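Local coordinates for adapter protein mecA 2 (PDB 3JTN) that recognises unfolded and aggregated proteins and delivers them, along with ComK, to the ClpC protease, the chain here being the C-terminal domain that interacts with ClpC, at residues G27-H32 with G74-D79; I3-H8 with G60-L65; Y31-Q36 with Y68-Y73. All blocks are in the same frame, centred on the assembly; numbering follows the deposited sequence.

In the fold
The three contacts gather on one antiparallel sheet with the strand order 61-62, 3-7, 36-41, 29-33, 75-78. Contact 1 joins the outermost strand 75-78 to strand 29-33. Contact 2 joins the other outermost strand, 61-62, to strand 3-7. Their centres are about 13 Å apart. Contact 3 lays helix 67-73 across strand 29-33. Its centre is about 8 Å from that of contact 1 and about 11 Å from that of contact 2. The segments come in the order 3-8, 27-32, 31-36, 60-65, 68-73, 74-79. The later part of this C-terminal, ClpC-interacting domain thus supplies both edge strands, 61-62 and 75-78, and the earlier part the three inner ones.

Contact 1: G27-H32 with G74-D79; sequences GGTVYH and GKLIMD
Val30 holds CG1 anti to its backbone N (chi1 174°), which aims this methyl at Ile77 and CG2 at Met78. Met78 has CG beside its own backbone N (chi1 -55°), and its chain then bends at the sulfur. Its CE therefore comes alongside Val30 CG2 at 4.0 Å. The other branch of Val30, CG1, crosses Ile77 and lies 3.9 Å from its CB. The backbones explain why two residues face one. Val30 O accepts two N-H groups, from Ile77 N at 2.9 Å and from Met78 N at 3.2 Å. The Met78 bond arrives in the carbonyl plane on a lone pair, while the Ile77 donor is tilted out of that plane. Val30 N is bonded in turn to Met78 O. Beyond this point the pairing is regular. His32 N gives to Lys75 O at 2.7 Å, and Lys75 N returns to His32 O at 2.6 Å. Tyr31 and Leu76 share the opposite face, where Leu76 CD1 lies 3.7 Å from Tyr31 CE1. The same methyl is 3.6 Å from Thr29 CG2, so it rests against both side chains from one side. Thr29 OG1 is hydrogen-bonded to Gly80 N, just past the strand. Val30 and Met78 also meet helices 10-22 and 82-87, whereas Tyr31 faces helix 67-73. The arrangement is a classic beta bulge, with Ile77 and Met78 opposite Val30, in the antiparallel pair that places strand 75-78 at the edge of the sheet.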
ATOM      1  N   GLY A  27      -8.650   1.692   1.131  1.00 35.78           N
ATOM      2  CA  GLY A  27      -7.828   2.496   2.011  1.00 33.80           C
ATOM      3  C   GLY A  27      -6.360   2.459   1.650  1.00 35.87           C
ATOM      4  O   GLY A  27      -5.976   2.752   0.526  1.00 38.11           O
ATOM      5  N   GLY A  28      -5.523   2.095   2.611  1.00 34.88           N
ATOM      6  CA  GLY A  28      -4.095   2.082   2.386  1.00 32.97           C
ATOM      7  C   GLY A  28      -3.411   3.376   2.777  1.00 32.45           C
ATOM      8  O   GLY A  28      -3.937   4.472   2.605  1.00 33.06           O
ATOM      9  N   THR A  29      -2.209   3.245   3.303  1.00 32.90           N
ATOM     10  CA  THR A  29      -1.405   4.407   3.598  1.00 31.14           C
ATOM     11  C   THR A  29      -0.097   4.306   2.854  1.00 32.00           C
ATOM     12  O   THR A  29       0.674   3.368   3.054  1.00 33.05           O
ATOM     13  CB  THR A  29      -1.136   4.525   5.085  1.00 34.45           C
ATOM     14  OG1 THR A  29      -2.333   4.973   5.730  1.00 38.20           O
ATOM     15  CG2 THR A  29      -0.024   5.531   5.332  1.00 32.85           C
ATOM     16  N   VAL A  30       0.143   5.269   1.979  1.00 33.43           N
ATOM     17  CA  VAL A  30       1.375   5.294   1.208  1.00 33.47           C
ATOM     18  C   VAL A  30       2.412   6.163   1.889  1.00 31.76           C
ATOM     19  O   VAL A  30       2.142   7.320   2.202  1.00 31.94           O
ATOM     20  CB  VAL A  30       1.142   5.837  -0.213  1.00 28.11           C
ATOM     21  CG1 VAL A  30       2.473   6.002  -0.946  1.00 27.47           C
ATOM     22  CG2 VAL A  30       0.196   4.922  -0.980  1.00 22.91           C
ATOM     23  N   TYR A  31       3.595   5.595   2.110  1.00 29.04           N
ATOM     24  CA  TYR A  31       4.730   6.346   2.621  1.00 31.82           C
ATOM     25  C   TYR A  31       5.820   6.433   1.569  1.00 33.38           C
ATOM     26  O   TYR A  31       5.942   5.550   0.734  1.00 30.60           O
ATOM     27  CB  TYR A  31       5.319   5.659   3.850  1.00 37.39           C
ATOM     28  CG  TYR A  31       4.393   5.595   5.033  1.00 42.37           C
ATOM     29  CD1 TYR A  31       4.256   6.677   5.892  1.00 47.34           C
ATOM     30  CD2 TYR A  31       3.665   4.446   5.301  1.00 47.47           C
ATOM     31  CE1 TYR A  31       3.405   6.619   6.993  1.00 52.20           C
ATOM     32  CE2 TYR A  31       2.817   4.374   6.396  1.00 51.04           C
ATOM     33  CZ  TYR A  31       2.688   5.464   7.237  1.00 54.93           C
ATOM     34  OH  TYR A  31       1.840   5.390   8.327  1.00 61.59           O
ATOM     35  N   HIS A  32       6.616   7.499   1.620  1.00 36.51           N
ATOM     36  CA  HIS A  32       7.841   7.559   0.834  1.00 37.58           C
ATOM     37  C   HIS A  32       9.003   7.595   1.801  1.00 39.76           C
ATOM     38  O   HIS A  32       9.084   8.468   2.656  1.00 40.68           O
ATOM     39  CB  HIS A  32       7.884   8.781  -0.086  1.00 37.18           C
ATOM     40  CG  HIS A  32       9.126   8.855  -0.918  1.00 44.06           C
ATOM     41  ND1 HIS A  32       9.316   8.077  -2.039  1.00 46.82           N
ATOM     42  CD2 HIS A  32      10.246   9.602  -0.786  1.00 48.86           C
ATOM     43  CE1 HIS A  32      10.497   8.347  -2.567  1.00 49.01           C
ATOM     44  NE2 HIS A  32      11.082   9.270  -1.825  1.00 50.47           N
ATOM     45  N   GLY A  74       9.573   8.477   7.628  1.00 65.21           N
ATOM     46  CA  GLY A  74       9.184   8.487   6.227  1.00 62.59           C
ATOM     47  C   GLY A  74       8.281   9.658   5.884  1.00 60.33           C
ATOM     48  O   GLY A  74       7.869  10.415   6.763  1.00 62.93           O
ATOM     49  N   LYS A  75       7.972   9.811   4.601  1.00 54.26           N
ATOM     50  CA  LYS A  75       7.065  10.863   4.156  1.00 54.56           C
ATOM     51  C   LYS A  75       5.660  10.301   3.934  1.00 49.91           C
ATOM     52  O   LYS A  75       5.475   9.314   3.215  1.00 47.76           O
ATOM     53  CB  LYS A  75       7.603  11.537   2.881  1.00 59.50           C
ATOM     54  CG  LYS A  75       6.709  12.632   2.287  1.00 62.38           C
ATOM     55  CD  LYS A  75       6.455  13.781   3.269  1.00 64.74           C
ATOM     56  CE  LYS A  75       5.545  14.854   2.657  1.00 62.47           C
ATOM     57  NZ  LYS A  75       4.785  15.623   3.683  1.00 61.04           N
ATOM     58  N   LEU A  76       4.675  10.924   4.571  1.00 46.86           N
ATOM     59  CA  LEU A  76       3.292  10.484   4.451  1.00 44.38           C
ATOM     60  C   LEU A  76       2.688  11.063   3.180  1.00 45.28           C
ATOM     61  O   LEU A  76       2.483  12.270   3.058  1.00 46.82           O
ATOM     62  CB  LEU A  76       2.479  10.907   5.681  1.00 42.69           C
ATOM     63  CG  LEU A  76       0.993  10.546   5.746  1.00 40.61           C
ATOM     64  CD1 LEU A  76       0.799   9.034   5.799  1.00 37.68           C
ATOM     65  CD2 LEU A  76       0.350  11.213   6.968  1.00 41.10           C
ATOM     66  N   ILE A  77       2.412  10.197   2.221  1.00 43.68           N
ATOM     67  CA  ILE A  77       1.887  10.659   0.954  1.00 42.02           C
ATOM     68  C   ILE A  77       0.372  10.581   1.004  1.00 36.55           C
ATOM     69  O   ILE A  77      -0.327  11.514   0.606  1.00 32.60           O
ATOM     70  CB  ILE A  77       2.421   9.816  -0.220  1.00 36.53           C
ATOM     71  CG1 ILE A  77       3.930   9.630  -0.086  1.00 36.80           C
ATOM     72  CG2 ILE A  77       2.094  10.487  -1.538  1.00 32.84           C
ATOM     73  CD1 ILE A  77       4.680  10.936  -0.117  1.00 41.12           C
ATOM     74  N   MET A  78      -0.130   9.453   1.489  1.00 34.21           N
ATOM     75  CA  MET A  78      -1.562   9.249   1.547  1.00 36.52           C
ATOM     76  C   MET A  78      -1.905   8.472   2.794  1.00 38.89           C
ATOM     77  O   MET A  78      -1.442   7.350   2.981  1.00 37.33           O
ATOM     78  CB  MET A  78      -2.044   8.493   0.311  1.00 33.85           C
ATOM     79  CG  MET A  78      -1.648   9.149  -0.988  1.00 32.57           C
ATOM     80  SD  MET A  78      -2.057   8.135  -2.420  1.00 39.62           S
ATOM     81  CE  MET A  78      -0.470   8.145  -3.216  1.00 46.66           C
ATOM     82  N   ASP A  79      -2.715   9.076   3.656  1.00 42.62           N
ATOM     83  CA  ASP A  79      -3.101   8.426   4.897  1.00 47.94           C
ATOM     84  C   ASP A  79      -4.495   7.836   4.796  1.00 48.53           C
ATOM     85  O   ASP A  79      -5.482   8.574   4.751  1.00 49.07           O
ATOM     86  CB  ASP A  79      -3.051   9.414   6.067  1.00 55.54           C
ATOM     87  CG  ASP A  79      -3.490   8.782   7.385  1.00 57.59           C
ATOM     88  OD1 ASP A  79      -2.856   7.788   7.813  1.00 52.90           O
ATOM     89  OD2 ASP A  79      -4.465   9.282   7.992  1.00 62.33           O
TER

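Contact 2: I3-H8 with G60-L65; sequences IIYQFH and GNPTTL
Gln6 and Asn61 exchange two backbone hydrogen bonds. Gln6 N donates to Asn61 O at 2.8 Å, nearly in line with the carbonyl, and Asn61 N donates to Gln6 O at 2.9 Å. Two residues further along, a water joins the strands: it gives to Ile4 O and accepts from Thr63 N. The amide of Gln6 runs on to strand 36-41, where NE2 is hydrogen-bonded to Gln36 OE1. Thr63 turns OG1 away from its own backbone N (chi1 174°), and this oxygen accepts from Leu65 N in an ST turn. Its CG2 is thereby turned to Ile4, 3.5 Å from Ile4 CG2. Pro62 lies over one face of the Tyr5 ring. Its CA is 4.0 Å from the ring centroid and almost on the ring normal, a CH-pi contact. Gly60 CA packs 3.5 Å from Phe7 CD1. A CB on this residue would run into Gln6 O and the Phe7 ring, so glycine suits the site. Strand 3-7 is flanked on its second side by strand 36-41. Tyr5 meets helix 49-59 and Phe7 helix 10-22, while Ile4 and Leu65 pack on helix 67-73.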
ATOM      1  N   ILE A   3       0.604  -5.080   7.580  1.00 57.35           N
ATOM      2  CA  ILE A   3       1.028  -5.267   6.201  1.00 47.64           C
ATOM      3  C   ILE A   3       1.696  -4.021   5.648  1.00 45.30           C
ATOM      4  O   ILE A   3       1.107  -2.945   5.658  1.00 43.32           O
ATOM      5  CB  ILE A   3      -0.159  -5.564   5.294  1.00 42.29           C
ATOM      6  CG1 ILE A   3      -1.161  -6.465   5.991  1.00 42.22           C
ATOM      7  CG2 ILE A   3       0.308  -6.168   3.972  1.00 39.84           C
ATOM      8  CD1 ILE A   3      -2.271  -6.933   5.078  1.00 42.02           C
ATOM      9  N   ILE A   4       2.914  -4.179   5.141  1.00 43.69           N
ATOM     10  CA  ILE A   4       3.621  -3.093   4.491  1.00 37.41           C
ATOM     11  C   ILE A   4       4.419  -3.687   3.350  1.00 37.30           C
ATOM     12  O   ILE A   4       5.231  -4.591   3.555  1.00 37.57           O
ATOM     13  CB  ILE A   4       4.615  -2.400   5.439  1.00 37.71           C
ATOM     14  CG1 ILE A   4       3.941  -2.033   6.759  1.00 41.12           C
ATOM     15  CG2 ILE A   4       5.200  -1.164   4.791  1.00 33.30           C
ATOM     16  CD1 ILE A   4       4.853  -1.300   7.739  1.00 43.36           C
ATOM     17  N   TYR A   5       4.191  -3.180   2.145  1.00 34.78           N
ATOM     18  CA  TYR A   5       4.981  -3.609   1.009  1.00 35.18           C
ATOM     19  C   TYR A   5       5.785  -2.443   0.482  1.00 34.35           C
ATOM     20  O   TYR A   5       5.327  -1.310   0.528  1.00 35.10           O
ATOM     21  CB  TYR A   5       4.089  -4.212  -0.081  1.00 33.39           C
ATOM     22  CG  TYR A   5       4.032  -5.716   0.009  1.00 36.83           C
ATOM     23  CD1 TYR A   5       4.333  -6.511  -1.088  1.00 35.00           C
ATOM     24  CD2 TYR A   5       3.716  -6.342   1.207  1.00 42.24           C
ATOM     25  CE1 TYR A   5       4.298  -7.884  -1.001  1.00 39.21           C
ATOM     26  CE2 TYR A   5       3.679  -7.722   1.307  1.00 43.76           C
ATOM     27  CZ  TYR A   5       3.979  -8.488   0.201  1.00 46.35           C
ATOM     28  OH  TYR A   5       3.942  -9.863   0.281  1.00 53.74           O
ATOM     29  N   GLN A   6       7.003  -2.713   0.030  1.00 33.47           N
ATOM     30  CA  GLN A   6       7.757  -1.697  -0.670  1.00 34.89           C
ATOM     31  C   GLN A   6       7.475  -1.875  -2.149  1.00 41.27           C
ATOM     32  O   GLN A   6       7.079  -2.955  -2.593  1.00 44.15           O
ATOM     33  CB  GLN A   6       9.253  -1.793  -0.366  1.00 36.73           C
ATOM     34  CG  GLN A   6       9.934  -3.065  -0.799  1.00 41.85           C
ATOM     35  CD  GLN A   6      11.377  -3.114  -0.324  1.00 47.73           C
ATOM     36  OE1 GLN A   6      11.912  -4.183  -0.026  1.00 51.44           O
ATOM     37  NE2 GLN A   6      12.008  -1.950  -0.225  1.00 47.82           N
ATOM     38  N   PHE A   7       7.668  -0.814  -2.911  1.00 44.30           N
ATOM     39  CA  PHE A   7       7.319  -0.846  -4.318  1.00 44.84           C
ATOM     40  C   PHE A   7       8.444  -0.302  -5.176  1.00 50.01           C
ATOM     41  O   PHE A   7       9.158   0.615  -4.772  1.00 52.92           O
ATOM     42  CB  PHE A   7       5.998  -0.110  -4.554  1.00 38.85           C
ATOM     43  CG  PHE A   7       4.824  -0.811  -3.941  1.00 38.71           C
ATOM     44  CD1 PHE A   7       4.111  -1.758  -4.665  1.00 37.17           C
ATOM     45  CD2 PHE A   7       4.465  -0.569  -2.624  1.00 37.08           C
ATOM     46  CE1 PHE A   7       3.051  -2.426  -4.092  1.00 37.00           C
ATOM     47  CE2 PHE A   7       3.404  -1.234  -2.047  1.00 36.34           C
ATOM     48  CZ  PHE A   7       2.695  -2.161  -2.773  1.00 37.24           C
ATOM     49  N   HIS A   8       8.634  -0.910  -6.339  1.00 51.90           N
ATOM     50  CA  HIS A   8       9.700  -0.488  -7.221  1.00 54.39           C
ATOM     51  C   HIS A   8       9.466   0.971  -7.599  1.00 49.22           C
ATOM     52  O   HIS A   8      10.341   1.817  -7.418  1.00 50.89           O
ATOM     53  CB  HIS A   8       9.755  -1.381  -8.457  1.00 59.37           C
ATOM     54  CG  HIS A   8      10.659  -0.860  -9.524  1.00 64.96           C
ATOM     55  ND1 HIS A   8      12.009  -0.675  -9.324  1.00 67.46           N
ATOM     56  CD2 HIS A   8      10.405  -0.470 -10.794  1.00 68.18           C
ATOM     57  CE1 HIS A   8      12.552  -0.196 -10.430  1.00 70.41           C
ATOM     58  NE2 HIS A   8      11.601  -0.064 -11.336  1.00 71.57           N
ATOM     59  N   GLY A  60       4.421  -5.418  -5.414  1.00 34.76           N
ATOM     60  CA  GLY A  60       5.524  -4.950  -4.611  1.00 33.24           C
ATOM     61  C   GLY A  60       6.189  -6.105  -3.901  1.00 35.74           C
ATOM     62  O   GLY A  60       5.841  -7.268  -4.107  1.00 37.45           O
ATOM     63  N   ASN A  61       7.154  -5.774  -3.058  1.00 31.73           N
ATOM     64  CA  ASN A  61       7.885  -6.774  -2.323  1.00 36.39           C
ATOM     65  C   ASN A  61       7.761  -6.503  -0.831  1.00 33.64           C
ATOM     66  O   ASN A  61       7.571  -5.365  -0.425  1.00 33.51           O
ATOM     67  CB  ASN A  61       9.347  -6.783  -2.762  1.00 43.60           C
ATOM     68  CG  ASN A  61       9.530  -7.383  -4.145  1.00 49.42           C
ATOM     69  OD1 ASN A  61       9.757  -8.587  -4.287  1.00 55.04           O
ATOM     70  ND2 ASN A  61       9.407  -6.552  -5.173  1.00 49.51           N
ATOM     71  N   PRO A  62       7.846  -7.558  -0.017  1.00 32.91           N
ATOM     72  CA  PRO A  62       7.724  -7.339   1.420  1.00 35.10           C
ATOM     73  C   PRO A  62       8.840  -6.388   1.839  1.00 37.86           C
ATOM     74  O   PRO A  62       9.802  -6.154   1.093  1.00 36.40           O
ATOM     75  CB  PRO A  62       7.962  -8.729   2.019  1.00 38.79           C
ATOM     76  CG  PRO A  62       7.892  -9.692   0.867  1.00 39.29           C
ATOM     77  CD  PRO A  62       8.297  -8.916  -0.344  1.00 33.07           C
ATOM     78  N   THR A  63       8.703  -5.823   3.021  1.00 36.59           N
ATOM     79  CA  THR A  63       9.736  -4.961   3.553  1.00 35.12           C
ATOM     80  C   THR A  63       9.865  -5.341   5.012  1.00 37.10           C
ATOM     81  O   THR A  63       8.888  -5.779   5.620  1.00 35.50           O
ATOM     82  CB  THR A  63       9.350  -3.477   3.387  1.00 32.42           C
ATOM     83  OG1 THR A  63      10.311  -2.640   4.040  1.00 35.29           O
ATOM     84  CG2 THR A  63       7.970  -3.222   3.970  1.00 32.31           C
ATOM     85  N   THR A  64      11.064  -5.210   5.572  1.00 41.33           N
ATOM     86  CA  THR A  64      11.256  -5.481   6.992  1.00 46.51           C
ATOM     87  C   THR A  64      10.991  -4.217   7.800  1.00 50.77           C
ATOM     88  O   THR A  64      11.012  -4.236   9.030  1.00 55.31           O
ATOM     89  CB  THR A  64      12.673  -6.003   7.303  1.00 47.70           C
ATOM     90  OG1 THR A  64      13.633  -4.976   7.025  1.00 43.05           O
ATOM     91  CG2 THR A  64      12.986  -7.252   6.472  1.00 47.26           C
ATOM     92  N   LEU A  65      10.733  -3.118   7.100  1.00 50.86           N
ATOM     93  CA  LEU A  65      10.484  -1.851   7.769  1.00 53.30           C
ATOM     94  C   LEU A  65       9.390  -1.995   8.812  1.00 51.45           C
ATOM     95  O   LEU A  65       8.589  -2.916   8.754  1.00 48.72           O
ATOM     96  CB  LEU A  65      10.108  -0.767   6.762  1.00 54.39           C
ATOM     97  CG  LEU A  65      11.254   0.148   6.338  1.00 58.73           C
ATOM     98  CD1 LEU A  65      12.403  -0.657   5.756  1.00 59.90           C
ATOM     99  CD2 LEU A  65      10.746   1.157   5.342  1.00 59.12           C
TER
HETATM  100  O   HOH W   1       6.467  -6.996   4.469  1.00 39.87           O

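Contact 3: Y31-Q36 with Y68-Y73; sequences YHYDGQ and YRLQEY
Tyr33 and Arg69 cross at about a right angle, with the ring and guanidinium planes 64° apart. Tyr33 OH comes over one face of the guanidinium, 3.0 Å from Arg69 CZ. The angles to Arg69 NE and NH2 are poor, so the approach is not a hydrogen bond. A chi1 of 173° carries the Tyr33 ring out from the strand to the helix. Its edge meets the backbone there, with Tyr73 O near the ring plane and 3.6 Å from Tyr33 CD1. Leu70 spreads its methyls between two tyrosines: CD2 lies 3.5 Å from Tyr33 CB, and CD1 3.7 Å from Tyr31 CD2. The axes of helix 68-73 and strand 31-33 run at 85° to each other, at the end of a beta-hairpin. Tyr33 and Gln36 close that hairpin with two backbone bonds round a type I' turn. Leu70 CB sits over one face of the Tyr31 ring, 3.9 Å from its centroid, as a CH-pi contact. With an alanine in place of Tyr33, the ring beside Leu70 CD2 and Tyr73 would be gone, which would probably open a gap between the strand and the helix. Farther along the Tyr31 ring, its hydroxyl lies beside Gln71 CB at 4.2 Å.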
ATOM      1  N   TYR A  31       3.595   5.595   2.110  1.00 29.04           N
ATOM      2  CA  TYR A  31       4.730   6.346   2.621  1.00 31.82           C
ATOM      3  C   TYR A  31       5.820   6.433   1.569  1.00 33.38           C
ATOM      4  O   TYR A  31       5.942   5.550   0.734  1.00 30.60           O
ATOM      5  CB  TYR A  31       5.319   5.659   3.850  1.00 37.39           C
ATOM      6  CG  TYR A  31       4.393   5.595   5.033  1.00 42.37           C
ATOM      7  CD1 TYR A  31       4.256   6.677   5.892  1.00 47.34           C
ATOM      8  CD2 TYR A  31       3.665   4.446   5.301  1.00 47.47           C
ATOM      9  CE1 TYR A  31       3.405   6.619   6.993  1.00 52.20           C
ATOM     10  CE2 TYR A  31       2.817   4.374   6.396  1.00 51.04           C
ATOM     11  CZ  TYR A  31       2.688   5.464   7.237  1.00 54.93           C
ATOM     12  OH  TYR A  31       1.840   5.390   8.327  1.00 61.59           O
ATOM     13  N   HIS A  32       6.616   7.499   1.620  1.00 36.51           N
ATOM     14  CA  HIS A  32       7.841   7.559   0.834  1.00 37.58           C
ATOM     15  C   HIS A  32       9.003   7.595   1.801  1.00 39.76           C
ATOM     16  O   HIS A  32       9.084   8.468   2.656  1.00 40.68           O
ATOM     17  CB  HIS A  32       7.884   8.781  -0.086  1.00 37.18           C
ATOM     18  CG  HIS A  32       9.126   8.855  -0.918  1.00 44.06           C
ATOM     19  ND1 HIS A  32       9.316   8.077  -2.039  1.00 46.82           N
ATOM     20  CD2 HIS A  32      10.246   9.602  -0.786  1.00 48.86           C
ATOM     21  CE1 HIS A  32      10.497   8.347  -2.567  1.00 49.01           C
ATOM     22  NE2 HIS A  32      11.082   9.270  -1.825  1.00 50.47           N
ATOM     23  N   TYR A  33       9.902   6.637   1.669  1.00 41.34           N
ATOM     24  CA  TYR A  33      11.018   6.540   2.583  1.00 47.36           C
ATOM     25  C   TYR A  33      12.218   5.967   1.849  1.00 51.15           C
ATOM     26  O   TYR A  33      12.096   4.976   1.132  1.00 50.65           O
ATOM     27  CB  TYR A  33      10.634   5.672   3.790  1.00 47.88           C
ATOM     28  CG  TYR A  33      11.785   5.372   4.717  1.00 53.31           C
ATOM     29  CD1 TYR A  33      12.241   6.323   5.625  1.00 55.71           C
ATOM     30  CD2 TYR A  33      12.425   4.141   4.681  1.00 56.45           C
ATOM     31  CE1 TYR A  33      13.295   6.053   6.468  1.00 58.10           C
ATOM     32  CE2 TYR A  33      13.486   3.860   5.524  1.00 58.47           C
ATOM     33  CZ  TYR A  33      13.915   4.819   6.414  1.00 60.21           C
ATOM     34  OH  TYR A  33      14.969   4.540   7.253  1.00 63.87           O
ATOM     35  N   ASP A  34      13.373   6.607   2.007  1.00 56.87           N
ATOM     36  CA  ASP A  34      14.599   6.102   1.404  1.00 60.45           C
ATOM     37  C   ASP A  34      14.442   5.905  -0.111  1.00 59.30           C
ATOM     38  O   ASP A  34      14.884   4.897  -0.664  1.00 58.49           O
ATOM     39  CB  ASP A  34      15.002   4.781   2.070  1.00 63.04           C
ATOM     40  CG  ASP A  34      16.496   4.523   2.013  1.00 66.83           C
ATOM     41  OD1 ASP A  34      17.280   5.455   2.305  1.00 66.43           O
ATOM     42  OD2 ASP A  34      16.883   3.376   1.689  1.00 69.60           O
ATOM     43  N   GLY A  35      13.805   6.863  -0.778  1.00 58.13           N
ATOM     44  CA  GLY A  35      13.641   6.790  -2.221  1.00 57.30           C
ATOM     45  C   GLY A  35      12.725   5.680  -2.717  1.00 53.21           C
ATOM     46  O   GLY A  35      12.741   5.327  -3.900  1.00 51.63           O
ATOM     47  N   GLN A  36      11.925   5.116  -1.819  1.00 49.95           N
ATOM     48  CA  GLN A  36      10.927   4.140  -2.235  1.00 45.84           C
ATOM     49  C   GLN A  36       9.570   4.449  -1.646  1.00 40.26           C
ATOM     50  O   GLN A  36       9.463   5.115  -0.623  1.00 42.93           O
ATOM     51  CB  GLN A  36      11.346   2.711  -1.870  1.00 49.11           C
ATOM     52  CG  GLN A  36      12.098   1.996  -2.977  1.00 54.04           C
ATOM     53  CD  GLN A  36      12.114   0.493  -2.791  1.00 59.99           C
ATOM     54  OE1 GLN A  36      11.464  -0.040  -1.892  1.00 59.64           O
ATOM     55  NE2 GLN A  36      12.848  -0.203  -3.655  1.00 63.74           N
ATOM     56  N   TYR A  68       6.469   2.199  12.321  1.00 42.37           N
ATOM     57  CA  TYR A  68       7.129   3.203  13.154  1.00 46.12           C
ATOM     58  C   TYR A  68       8.228   3.905  12.362  1.00 46.70           C
ATOM     59  O   TYR A  68       8.267   5.133  12.285  1.00 48.65           O
ATOM     60  CB  TYR A  68       7.719   2.587  14.428  1.00 50.08           C
ATOM     61  CG  TYR A  68       8.500   3.602  15.235  1.00 53.42           C
ATOM     62  CD1 TYR A  68       7.854   4.459  16.111  1.00 56.92           C
ATOM     63  CD2 TYR A  68       9.873   3.737  15.077  1.00 55.60           C
ATOM     64  CE1 TYR A  68       8.554   5.411  16.831  1.00 63.00           C
ATOM     65  CE2 TYR A  68      10.584   4.679  15.791  1.00 60.34           C
ATOM     66  CZ  TYR A  68       9.921   5.518  16.667  1.00 64.07           C
ATOM     67  OH  TYR A  68      10.619   6.465  17.384  1.00 68.33           O
ATOM     68  N   ARG A  69       9.121   3.119  11.772  1.00 47.52           N
ATOM     69  CA  ARG A  69      10.183   3.675  10.946  1.00 52.27           C
ATOM     70  C   ARG A  69       9.595   4.547   9.847  1.00 50.21           C
ATOM     71  O   ARG A  69      10.130   5.614   9.524  1.00 49.65           O
ATOM     72  CB  ARG A  69      11.013   2.561  10.318  1.00 57.87           C
ATOM     73  CG  ARG A  69      12.334   3.045   9.732  1.00 63.99           C
ATOM     74  CD  ARG A  69      13.314   3.409  10.841  1.00 69.19           C
ATOM     75  NE  ARG A  69      14.661   3.670  10.338  1.00 72.56           N
ATOM     76  CZ  ARG A  69      15.210   4.879  10.250  1.00 73.84           C
ATOM     77  NH1 ARG A  69      14.530   5.951  10.633  1.00 74.09           N
ATOM     78  NH2 ARG A  69      16.444   5.019   9.781  1.00 73.78           N
ATOM     79  N   LEU A  70       8.490   4.083   9.274  1.00 46.15           N
ATOM     80  CA  LEU A  70       7.833   4.799   8.187  1.00 46.02           C
ATOM     81  C   LEU A  70       7.091   6.058   8.649  1.00 46.06           C
ATOM     82  O   LEU A  70       7.045   7.049   7.930  1.00 45.60           O
ATOM     83  CB  LEU A  70       6.874   3.870   7.425  1.00 43.35           C
ATOM     84  CG  LEU A  70       7.507   2.868   6.447  1.00 40.52           C
ATOM     85  CD1 LEU A  70       6.444   2.068   5.689  1.00 37.46           C
ATOM     86  CD2 LEU A  70       8.432   3.567   5.469  1.00 38.60           C
ATOM     87  N   GLN A  71       6.509   6.024   9.838  1.00 49.52           N
ATOM     88  CA  GLN A  71       5.700   7.153  10.281  1.00 56.33           C
ATOM     89  C   GLN A  71       6.507   8.257  10.965  1.00 57.65           C
ATOM     90  O   GLN A  71       6.129   9.427  10.922  1.00 58.64           O
ATOM     91  CB  GLN A  71       4.586   6.679  11.205  1.00 61.31           C
ATOM     92  CG  GLN A  71       5.042   6.450  12.622  1.00 68.05           C
ATOM     93  CD  GLN A  71       4.173   5.447  13.334  1.00 70.31           C
ATOM     94  OE1 GLN A  71       4.372   5.166  14.518  1.00 74.33           O
ATOM     95  NE2 GLN A  71       3.202   4.890  12.612  1.00 67.54           N
ATOM     96  N   GLU A  72       7.612   7.899  11.599  1.00 58.69           N
ATOM     97  CA  GLU A  72       8.408   8.910  12.276  1.00 65.42           C
ATOM     98  C   GLU A  72       9.528   9.416  11.376  1.00 65.38           C
ATOM     99  O   GLU A  72      10.035  10.519  11.565  1.00 67.52           O
ATOM    100  CB  GLU A  72       8.964   8.381  13.601  1.00 71.62           C
ATOM    101  CG  GLU A  72       9.939   9.336  14.300  1.00 79.38           C
ATOM    102  CD  GLU A  72       9.278  10.614  14.807  1.00 85.33           C
ATOM    103  OE1 GLU A  72       9.785  11.724  14.510  1.00 87.48           O
ATOM    104  OE2 GLU A  72       8.252  10.504  15.510  1.00 87.42           O
ATOM    105  N   TYR A  73       9.897   8.620  10.379  1.00 64.07           N
ATOM    106  CA  TYR A  73      11.036   8.964   9.534  1.00 66.17           C
ATOM    107  C   TYR A  73      10.731   8.994   8.024  1.00 65.45           C
ATOM    108  O   TYR A  73      11.536   9.486   7.236  1.00 63.47           O
ATOM    109  CB  TYR A  73      12.213   8.031   9.834  1.00 66.40           C
ATOM    110  CG  TYR A  73      12.569   7.969  11.304  1.00 68.59           C
ATOM    111  CD1 TYR A  73      13.501   8.840  11.851  1.00 71.75           C
ATOM    112  CD2 TYR A  73      11.970   7.041  12.149  1.00 67.84           C
ATOM    113  CE1 TYR A  73      13.830   8.788  13.199  1.00 73.73           C
ATOM    114  CE2 TYR A  73      12.292   6.980  13.495  1.00 69.16           C
ATOM    115  CZ  TYR A  73      13.223   7.855  14.014  1.00 72.46           C
ATOM    116  OH  TYR A  73      13.545   7.802  15.352  1.00 74.23           O
TER